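Local atomic coordinates of benzyl alcohol dehydrogenase (Acinetobacter calcoaceticus, PDB entry 1F8F), a protein that catalyses the NAD-dependent oxidation of aryl alcohols such as benzyl alcohol to the aldehyde, as a zinc-containing member of the alcohol dehydrogenase family. Residues 11-14 against 19-22; 246-251 against 272-277; 326-331 against 335-340. All coordinates share one frame; numbering follows the deposited sequence.

In the fold
The three contacts follow one another along the chain, none nesting in or crossing another. Contact 1 comes first, closing the loop of residues 12-19 between strands 5-11 and 20-26, the two-stranded N-terminal sheet. Contact 2 closes a longer excursion of twenty residues, which includes strand 259-264, and sets helices 247-254 and 269-277 side by side on the nucleotide-binding sheet. Contact 3 is again short: three residues separate its segments, and it turns the chain from helix 321-333 toward strand 343-347, which belongs to the mixed sheet containing strand 33-42. Their centres are spread widely, about 41 Å apart for contacts 1 and 2 and about 30 Å for contacts 2 and 3.

Contact 1 (11-14 against 19-22); sequences VTPC and FELQ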
loop_
_atom_site.group_PDB
_atom_site.type_symbol
_atom_site.label_atom_id
_atom_site.label_comp_id
_atom_site.label_asym_id
_atom_site.label_seq_id
_atom_site.Cartn_x
_atom_site.Cartn_y
_atom_site.Cartn_z
ATOM N N VAL A 11 -22.889 29.586 -26.625
ATOM C CA VAL A 11 -21.625 29.604 -27.333
ATOM C C VAL A 11 -20.629 30.629 -26.826
ATOM O O VAL A 11 -21.000 31.768 -26.498
ATOM C CB VAL A 11 -21.938 29.891 -28.822
ATOM C CG1 VAL A 11 -20.643 30.176 -29.581
ATOM C CG2 VAL A 11 -22.739 28.786 -29.495
ATOM N N THR A 12 -19.342 30.291 -26.740
ATOM C CA THR A 12 -18.312 31.231 -26.355
ATOM C C THR A 12 -17.566 31.635 -27.624
ATOM O O THR A 12 -16.650 30.937 -28.030
ATOM C CB THR A 12 -17.355 30.598 -25.345
ATOM O OG1 THR A 12 -17.988 30.332 -24.087
ATOM C CG2 THR A 12 -16.197 31.530 -25.069
ATOM N N PRO A 13 -17.946 32.727 -28.287
ATOM C CA PRO A 13 -17.403 33.127 -29.571
ATOM C C PRO A 13 -15.971 33.562 -29.640
ATOM O O PRO A 13 -15.458 33.365 -30.743
ATOM C CB PRO A 13 -18.346 34.218 -30.090
ATOM C CG PRO A 13 -19.608 33.904 -29.359
ATOM C CD PRO A 13 -19.092 33.612 -27.945
ATOM N N CYS A 14 -15.297 34.119 -28.653
ATOM C CA CYS A 14 -13.899 34.495 -28.833
ATOM C C CYS A 14 -13.223 34.744 -27.496
ATOM O O CYS A 14 -13.865 34.704 -26.440
ATOM C CB CYS A 14 -13.728 35.738 -29.711
ATOM S SG CYS A 14 -14.440 37.301 -29.110
ATOM N N PHE A 19 -21.086 34.424 -22.903
ATOM C CA PHE A 19 -21.946 33.359 -23.448
ATOM C C PHE A 19 -23.162 34.047 -24.109
ATOM O O PHE A 19 -23.744 35.021 -23.569
ATOM C CB PHE A 19 -22.421 32.405 -22.343
ATOM C CG PHE A 19 -21.354 31.706 -21.546
ATOM C CD1 PHE A 19 -20.795 30.503 -21.995
ATOM C CD2 PHE A 19 -20.851 32.265 -20.394
ATOM C CE1 PHE A 19 -19.784 29.899 -21.278
ATOM C CE2 PHE A 19 -19.818 31.647 -19.687
ATOM C CZ PHE A 19 -19.276 30.474 -20.135
ATOM N N GLU A 20 -23.626 33.538 -25.242
ATOM C CA GLU A 20 -24.787 34.002 -25.986
ATOM C C GLU A 20 -25.589 32.748 -26.380
ATOM O O GLU A 20 -24.950 31.770 -26.792
ATOM C CB GLU A 20 -24.482 34.710 -27.300
ATOM C CG GLU A 20 -23.342 35.659 -27.515
ATOM C CD GLU A 20 -22.796 35.759 -28.934
ATOM O OE1 GLU A 20 -23.428 35.280 -29.916
ATOM O OE2 GLU A 20 -21.668 36.322 -29.103
ATOM N N LEU A 21 -26.900 32.770 -26.323
ATOM C CA LEU A 21 -27.684 31.589 -26.676
ATOM C C LEU A 21 -27.859 31.494 -28.184
ATOM O O LEU A 21 -28.105 32.535 -28.808
ATOM C CB LEU A 21 -29.015 31.634 -25.913
ATOM C CG LEU A 21 -28.942 31.380 -24.411
ATOM C CD1 LEU A 21 -30.315 31.273 -23.762
ATOM C CD2 LEU A 21 -28.092 30.161 -24.072
ATOM N N GLN A 22 -27.677 30.342 -28.808
ATOM C CA GLN A 22 -27.757 30.203 -30.255
ATOM C C GLN A 22 -28.563 28.974 -30.638
ATOM O O GLN A 22 -28.737 28.107 -29.784
ATOM C CB GLN A 22 -26.366 30.142 -30.899
ATOM C CG GLN A 22 -25.576 31.409 -31.021
ATOM C CD GLN A 22 -24.210 31.409 -31.648
ATOM O OE1 GLN A 22 -23.748 30.487 -32.338
ATOM N NE2 GLN A 22 -23.425 32.478 -31.471
#
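Val-11 lies over one face of the Gln-22 side-chain amide, its CG2 3.5 Å from OE1, while at the edge of that amide NE2 donates to Glu-20 OE1 (3.2 Å). The donor stands 45° out of the carboxylate plane, on the face over which Pro-13 brings its CG to 3.2 Å from Glu-20 OE2. Gln-22 reaches its place because CG sits beside its own backbone N (chi1 -75°) and the chain then runs straight across Val-11. The third flat group, the Phe-19 ring, runs alongside Thr-12, whose OG1 is 3.4 Å from CE1; both side chains are buried, and Thr-12 also packs on Leu-59 and Leu-63.

Behind the side chains the backbones pair antiparallel. Val-11 N bonds Glu-20 O at 3.0 Å, whereas the return bond from Glu-20 N to Val-11 O is weak at 3.4 Å, and the CA-H of Phe-19 also points at that oxygen. Beta-branched Val-11 suits a strand end; Pro-13, lacking an amide hydrogen, suits the exit from it. Glu-20 and Gln-22 can keep polar ends near the surface. Consecutive strands 5-11 and 20-26, paired antiparallel and joined by a loop, form a beta hairpin.

Contact 2 (246-251 against 272-277); sequences DPVAAI and LKQGVD
Val-248 and Gln-274 join two neighbouring helices on one face of a Rossmann fold: 247-254, on the crossover from strand 238-241 to 259-264, and 269-277, which follows it. The short segments run nearly parallel, at 23°, with axes 9.6 Å apart.

The van der Waals contacts centre on Val-248. Its CG2 lies against the extended Gln-274 chain, 3.8 Å from CG, and its CG1, anti to the backbone N (chi1 -175°), reaches Asp-277 CB at 4.1 Å. The two branches thus fit successive turns of the partner helix. The Pro-247 ring touches the amide oxygen, CG 3.7 Å from Gln-274 OE1; proline suits the first turn of a helix, where no backbone N-H is needed for a bond to an earlier turn, and both it and Gln-274 rest on Trp-197 of the sheet.

Polar links are indirect. One water donates to Asp-246 OD1 and to Gln-274 OE1, bridging the helix starting at 247 to its neighbour. Asp-246 is the N-cap, and the same OD1 takes weak bonds from Val-248 N and Ala-249 N, so it gathers several donors.

Lys-273 also packs on Thr-296 of the second subunit. Within helix 269-277, one turn apart, Lys-273 NZ meets the syn lone pair of Asp-277 OD2 at 3.0 Å.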
loop_
_atom_site.group_PDB
_atom_site.type_symbol
_atom_site.label_atom_id
_atom_site.label_comp_id
_atom_site.label_asym_id
_atom_site.label_seq_id
_atom_site.Cartn_x
_atom_site.Cartn_y
_atom_site.Cartn_z
ATOM N N ASP A 246 -0.017 34.920 9.849
ATOM C CA ASP A 246 0.926 34.030 9.135
ATOM C C ASP A 246 0.303 32.620 9.290
ATOM O O ASP A 246 0.190 32.066 10.384
ATOM C CB ASP A 246 2.293 34.072 9.767
ATOM C CG ASP A 246 3.242 33.015 9.222
ATOM O OD1 ASP A 246 2.768 32.134 8.500
ATOM O OD2 ASP A 246 4.472 33.061 9.517
ATOM N N PRO A 247 -0.172 32.029 8.221
ATOM C CA PRO A 247 -0.774 30.707 8.206
ATOM C C PRO A 247 0.148 29.563 8.542
ATOM O O PRO A 247 -0.186 28.675 9.322
ATOM C CB PRO A 247 -1.328 30.646 6.776
ATOM C CG PRO A 247 -0.380 31.422 5.950
ATOM C CD PRO A 247 -0.017 32.577 6.845
ATOM N N VAL A 248 1.430 29.559 8.165
ATOM C CA VAL A 248 2.352 28.488 8.523
ATOM C C VAL A 248 2.490 28.287 10.029
ATOM O O VAL A 248 2.462 27.186 10.649
ATOM C CB VAL A 248 3.677 28.713 7.804
ATOM C CG1 VAL A 248 4.683 27.578 8.021
ATOM C CG2 VAL A 248 3.435 28.820 6.283
ATOM N N ALA A 249 2.706 29.435 10.690
ATOM C CA ALA A 249 2.940 29.490 12.114
ATOM C C ALA A 249 1.646 29.053 12.823
ATOM O O ALA A 249 1.778 28.288 13.761
ATOM C CB ALA A 249 3.304 30.898 12.563
ATOM N N ALA A 250 0.517 29.550 12.301
ATOM C CA ALA A 250 -0.725 29.127 12.949
ATOM C C ALA A 250 -0.874 27.616 12.764
ATOM O O ALA A 250 -1.051 26.890 13.745
ATOM C CB ALA A 250 -1.894 29.968 12.447
ATOM N N ILE A 251 -0.818 27.077 11.560
ATOM C CA ILE A 251 -0.949 25.617 11.365
ATOM C C ILE A 251 0.044 24.893 12.235
ATOM O O ILE A 251 -0.383 23.928 12.879
ATOM C CB ILE A 251 -0.773 25.196 9.879
ATOM C CG1 ILE A 251 -1.831 25.851 9.025
ATOM C CG2 ILE A 251 -0.845 23.665 9.750
ATOM C CD1 ILE A 251 -1.792 25.889 7.550
ATOM N N LEU A 272 1.612 27.709 -2.382
ATOM C CA LEU A 272 2.007 26.313 -2.494
ATOM C C LEU A 272 3.312 26.030 -1.733
ATOM O O LEU A 272 3.295 25.035 -0.984
ATOM C CB LEU A 272 2.108 25.932 -3.959
ATOM C CG LEU A 272 2.532 24.545 -4.401
ATOM C CD1 LEU A 272 2.409 24.397 -5.924
ATOM C CD2 LEU A 272 3.984 24.161 -4.089
ATOM N N LYS A 273 4.282 26.946 -1.738
ATOM C CA LYS A 273 5.475 26.706 -0.898
ATOM C C LYS A 273 5.081 26.658 0.584
ATOM O O LYS A 273 5.521 25.795 1.349
ATOM C CB LYS A 273 6.587 27.725 -1.130
ATOM C CG LYS A 273 7.777 27.518 -0.162
ATOM C CD LYS A 273 8.782 28.634 -0.346
ATOM C CE LYS A 273 10.094 28.483 0.383
ATOM N NZ LYS A 273 9.931 28.570 1.855
ATOM N N GLN A 274 4.208 27.598 0.994
ATOM C CA GLN A 274 3.659 27.709 2.346
ATOM C C GLN A 274 3.074 26.378 2.808
ATOM O O GLN A 274 3.205 25.940 3.941
ATOM C CB GLN A 274 2.571 28.799 2.440
ATOM C CG GLN A 274 3.146 30.161 2.787
ATOM C CD GLN A 274 2.213 31.349 2.775
ATOM O OE1 GLN A 274 2.359 32.270 3.600
ATOM N NE2 GLN A 274 1.214 31.398 1.921
ATOM N N GLY A 275 2.298 25.776 1.908
ATOM C CA GLY A 275 1.698 24.478 2.105
ATOM C C GLY A 275 2.716 23.349 2.329
ATOM O O GLY A 275 2.468 22.573 3.253
ATOM N N VAL A 276 3.822 23.284 1.621
ATOM C CA VAL A 276 4.876 22.282 1.871
ATOM C C VAL A 276 5.540 22.627 3.180
ATOM O O VAL A 276 5.644 21.736 4.039
ATOM C CB VAL A 276 5.906 22.222 0.720
ATOM C CG1 VAL A 276 6.921 21.110 0.929
ATOM C CG2 VAL A 276 5.220 21.954 -0.597
ATOM N N ASP A 277 5.867 23.896 3.474
ATOM C CA ASP A 277 6.450 24.247 4.772
ATOM C C ASP A 277 5.595 23.891 5.970
ATOM O O ASP A 277 6.116 23.677 7.078
ATOM C CB ASP A 277 6.683 25.772 4.895
ATOM C CG ASP A 277 7.686 26.316 3.913
ATOM O OD1 ASP A 277 8.430 25.569 3.266
ATOM O OD2 ASP A 277 7.822 27.521 3.656
HETATM O O HOH W 1 4.052 32.286 6.354
#

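Contact 3 (326-331 against 335-340); sequences PELVRL and GKFPFD. With SO4 (sulfate ion), chain E.
Leu-328 and Leu-331, one turn apart, press against Phe-337 in the tight half of this contact. Phe-337 has its CG anti to the backbone N (chi1 175°), which sends the ring back along helix 321-333. Leu-328 CD2 then stands over one face, 4.2 Å above the plane and shifted toward the rim, and its CB is 4.2 Å from Phe-337 CE2. Beside this the CB atoms of Leu-331 and Phe-337 meet at 4.0 Å. A large ring suits the spot, because it also packs on Ile-175 and Ala-179 of helix 174-186 and on Leu-208 of helix 201-213.

The backbone makes the turn by a Schellman motif. Gly-335 takes a positive phi (88°), where a side chain would strike the preceding carbonyl oxygen, and Lys-336 N bonds Leu-331 O at 2.9 Å.

The other side is looser and polar and turns toward the third subunit, where Lys-336 packs on Ala-215. Lys-336, bent at chi3, crosses Leu-331 with NZ 4.0 Å from CD2, but its ammonium bonds Gln-334. One residue before Leu-331, Arg-330 NH2 gives a weak bond at the guanidinium edge to O4 (2.6 Å) of a sulfate, probably from the crystallisation liquor, and another bond to Ala-191 O of the third subunit.

Glu-327 OE2 lies 2.6 Å from the same sulfate O4; two oxygens this close suggest that one group, probably the Glu-327 carboxyl, carries a proton turned to the other.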
loop_
_atom_site.group_PDB
_atom_site.type_symbol
_atom_site.label_atom_id
_atom_site.label_comp_id
_atom_site.label_asym_id
_atom_site.label_seq_id
_atom_site.Cartn_x
_atom_site.Cartn_y
_atom_site.Cartn_z
ATOM N N PRO A 326 -21.368 7.392 -7.533
ATOM C CA PRO A 326 -22.420 6.777 -6.732
ATOM C C PRO A 326 -22.049 6.710 -5.258
ATOM O O PRO A 326 -22.966 6.784 -4.418
ATOM C CB PRO A 326 -22.633 5.383 -7.360
ATOM C CG PRO A 326 -22.027 5.520 -8.722
ATOM C CD PRO A 326 -20.911 6.524 -8.630
ATOM N N GLU A 327 -20.774 6.531 -4.847
ATOM C CA GLU A 327 -20.460 6.501 -3.435
ATOM C C GLU A 327 -20.750 7.883 -2.803
ATOM O O GLU A 327 -21.339 7.991 -1.720
ATOM C CB GLU A 327 -19.021 6.052 -3.119
ATOM C CG GLU A 327 -18.734 4.569 -3.323
ATOM C CD GLU A 327 -17.277 4.223 -3.413
ATOM O OE1 GLU A 327 -16.345 5.036 -3.503
ATOM O OE2 GLU A 327 -16.966 3.004 -3.392
ATOM N N LEU A 328 -20.390 8.973 -3.501
ATOM C CA LEU A 328 -20.724 10.290 -2.950
ATOM C C LEU A 328 -22.243 10.491 -2.854
ATOM O O LEU A 328 -22.693 11.046 -1.867
ATOM C CB LEU A 328 -20.085 11.410 -3.748
ATOM C CG LEU A 328 -18.537 11.391 -3.821
ATOM C CD1 LEU A 328 -18.118 12.541 -4.731
ATOM C CD2 LEU A 328 -17.882 11.390 -2.453
ATOM N N VAL A 329 -23.054 10.125 -3.822
ATOM C CA VAL A 329 -24.516 10.299 -3.743
ATOM C C VAL A 329 -25.069 9.533 -2.540
ATOM O O VAL A 329 -26.034 9.979 -1.903
ATOM C CB VAL A 329 -25.243 9.804 -5.007
ATOM C CG1 VAL A 329 -26.756 9.851 -4.886
ATOM C CG2 VAL A 329 -24.855 10.564 -6.265
ATOM N N ARG A 330 -24.531 8.343 -2.266
ATOM C CA ARG A 330 -24.989 7.550 -1.119
ATOM C C ARG A 330 -24.579 8.225 0.177
ATOM O O ARG A 330 -25.369 8.214 1.092
ATOM C CB ARG A 330 -24.400 6.123 -1.138
ATOM C CG ARG A 330 -24.521 5.227 0.071
ATOM C CD ARG A 330 -23.397 4.207 0.235
ATOM N NE ARG A 330 -22.863 3.506 -0.850
ATOM C CZ ARG A 330 -22.249 2.820 -1.749
ATOM N NH1 ARG A 330 -22.778 2.734 -2.985
ATOM N NH2 ARG A 330 -21.076 2.196 -1.586
ATOM N N LEU A 331 -23.404 8.802 0.311
ATOM C CA LEU A 331 -22.955 9.489 1.533
ATOM C C LEU A 331 -23.807 10.712 1.814
ATOM O O LEU A 331 -24.230 11.013 2.950
ATOM C CB LEU A 331 -21.457 9.794 1.360
ATOM C CG LEU A 331 -20.532 8.602 1.654
ATOM C CD1 LEU A 331 -19.106 9.057 1.386
ATOM C CD2 LEU A 331 -20.649 8.125 3.124
ATOM N N GLY A 335 -26.947 11.701 4.896
ATOM C CA GLY A 335 -26.718 12.871 5.702
ATOM C C GLY A 335 -25.274 13.054 6.111
ATOM O O GLY A 335 -24.937 13.914 6.930
ATOM N N LYS A 336 -24.335 12.340 5.513
ATOM C CA LYS A 336 -22.902 12.487 5.867
ATOM C C LYS A 336 -22.107 13.340 4.900
ATOM O O LYS A 336 -20.892 13.454 5.049
ATOM C CB LYS A 336 -22.347 11.054 5.957
ATOM C CG LYS A 336 -23.037 10.219 7.023
ATOM C CD LYS A 336 -22.523 8.825 7.152
ATOM C CE LYS A 336 -23.402 7.711 6.582
ATOM N NZ LYS A 336 -22.575 6.487 6.287
ATOM N N PHE A 337 -22.696 13.931 3.843
ATOM C CA PHE A 337 -21.843 14.744 2.940
ATOM C C PHE A 337 -22.734 15.764 2.272
ATOM O O PHE A 337 -23.314 15.501 1.200
ATOM C CB PHE A 337 -21.168 13.753 1.976
ATOM C CG PHE A 337 -20.344 14.310 0.883
ATOM C CD1 PHE A 337 -19.091 14.836 1.156
ATOM C CD2 PHE A 337 -20.841 14.343 -0.406
ATOM C CE1 PHE A 337 -18.324 15.375 0.122
ATOM C CE2 PHE A 337 -20.048 14.870 -1.420
ATOM C CZ PHE A 337 -18.794 15.381 -1.178
ATOM N N PRO A 338 -22.982 16.861 3.001
ATOM C CA PRO A 338 -23.957 17.859 2.557
ATOM C C PRO A 338 -23.418 18.869 1.593
ATOM O O PRO A 338 -23.468 20.068 1.821
ATOM C CB PRO A 338 -24.437 18.363 3.924
ATOM C CG PRO A 338 -23.193 18.409 4.760
ATOM C CD PRO A 338 -22.431 17.194 4.337
ATOM N N PHE A 339 -22.977 18.466 0.394
ATOM C CA PHE A 339 -22.428 19.325 -0.641
ATOM C C PHE A 339 -23.500 20.249 -1.207
ATOM O O PHE A 339 -23.107 21.249 -1.790
ATOM C CB PHE A 339 -21.749 18.599 -1.827
ATOM C CG PHE A 339 -22.761 18.007 -2.775
ATOM C CD1 PHE A 339 -23.415 16.822 -2.433
ATOM C CD2 PHE A 339 -23.125 18.637 -3.940
ATOM C CE1 PHE A 339 -24.371 16.231 -3.221
ATOM C CE2 PHE A 339 -24.109 18.091 -4.748
ATOM C CZ PHE A 339 -24.714 16.887 -4.402
ATOM N N ASP A 340 -24.794 19.960 -1.067
ATOM C CA ASP A 340 -25.842 20.878 -1.456
ATOM C C ASP A 340 -25.717 22.252 -0.787
ATOM O O ASP A 340 -26.326 23.227 -1.231
ATOM C CB ASP A 340 -27.245 20.350 -1.167
ATOM C CG ASP A 340 -27.610 20.075 0.261
ATOM O OD1 ASP A 340 -26.777 19.865 1.158
ATOM O OD2 ASP A 340 -28.824 20.108 0.540
HETATM S S SO4 E . -19.053 0.192 -3.701
HETATM O O1 SO4 E . -19.309 0.752 -5.060
HETATM O O2 SO4 E . -17.829 -0.705 -3.804
HETATM O O3 SO4 E . -20.197 -0.705 -3.313
HETATM O O4 SO4 E . -18.872 1.294 -2.718
#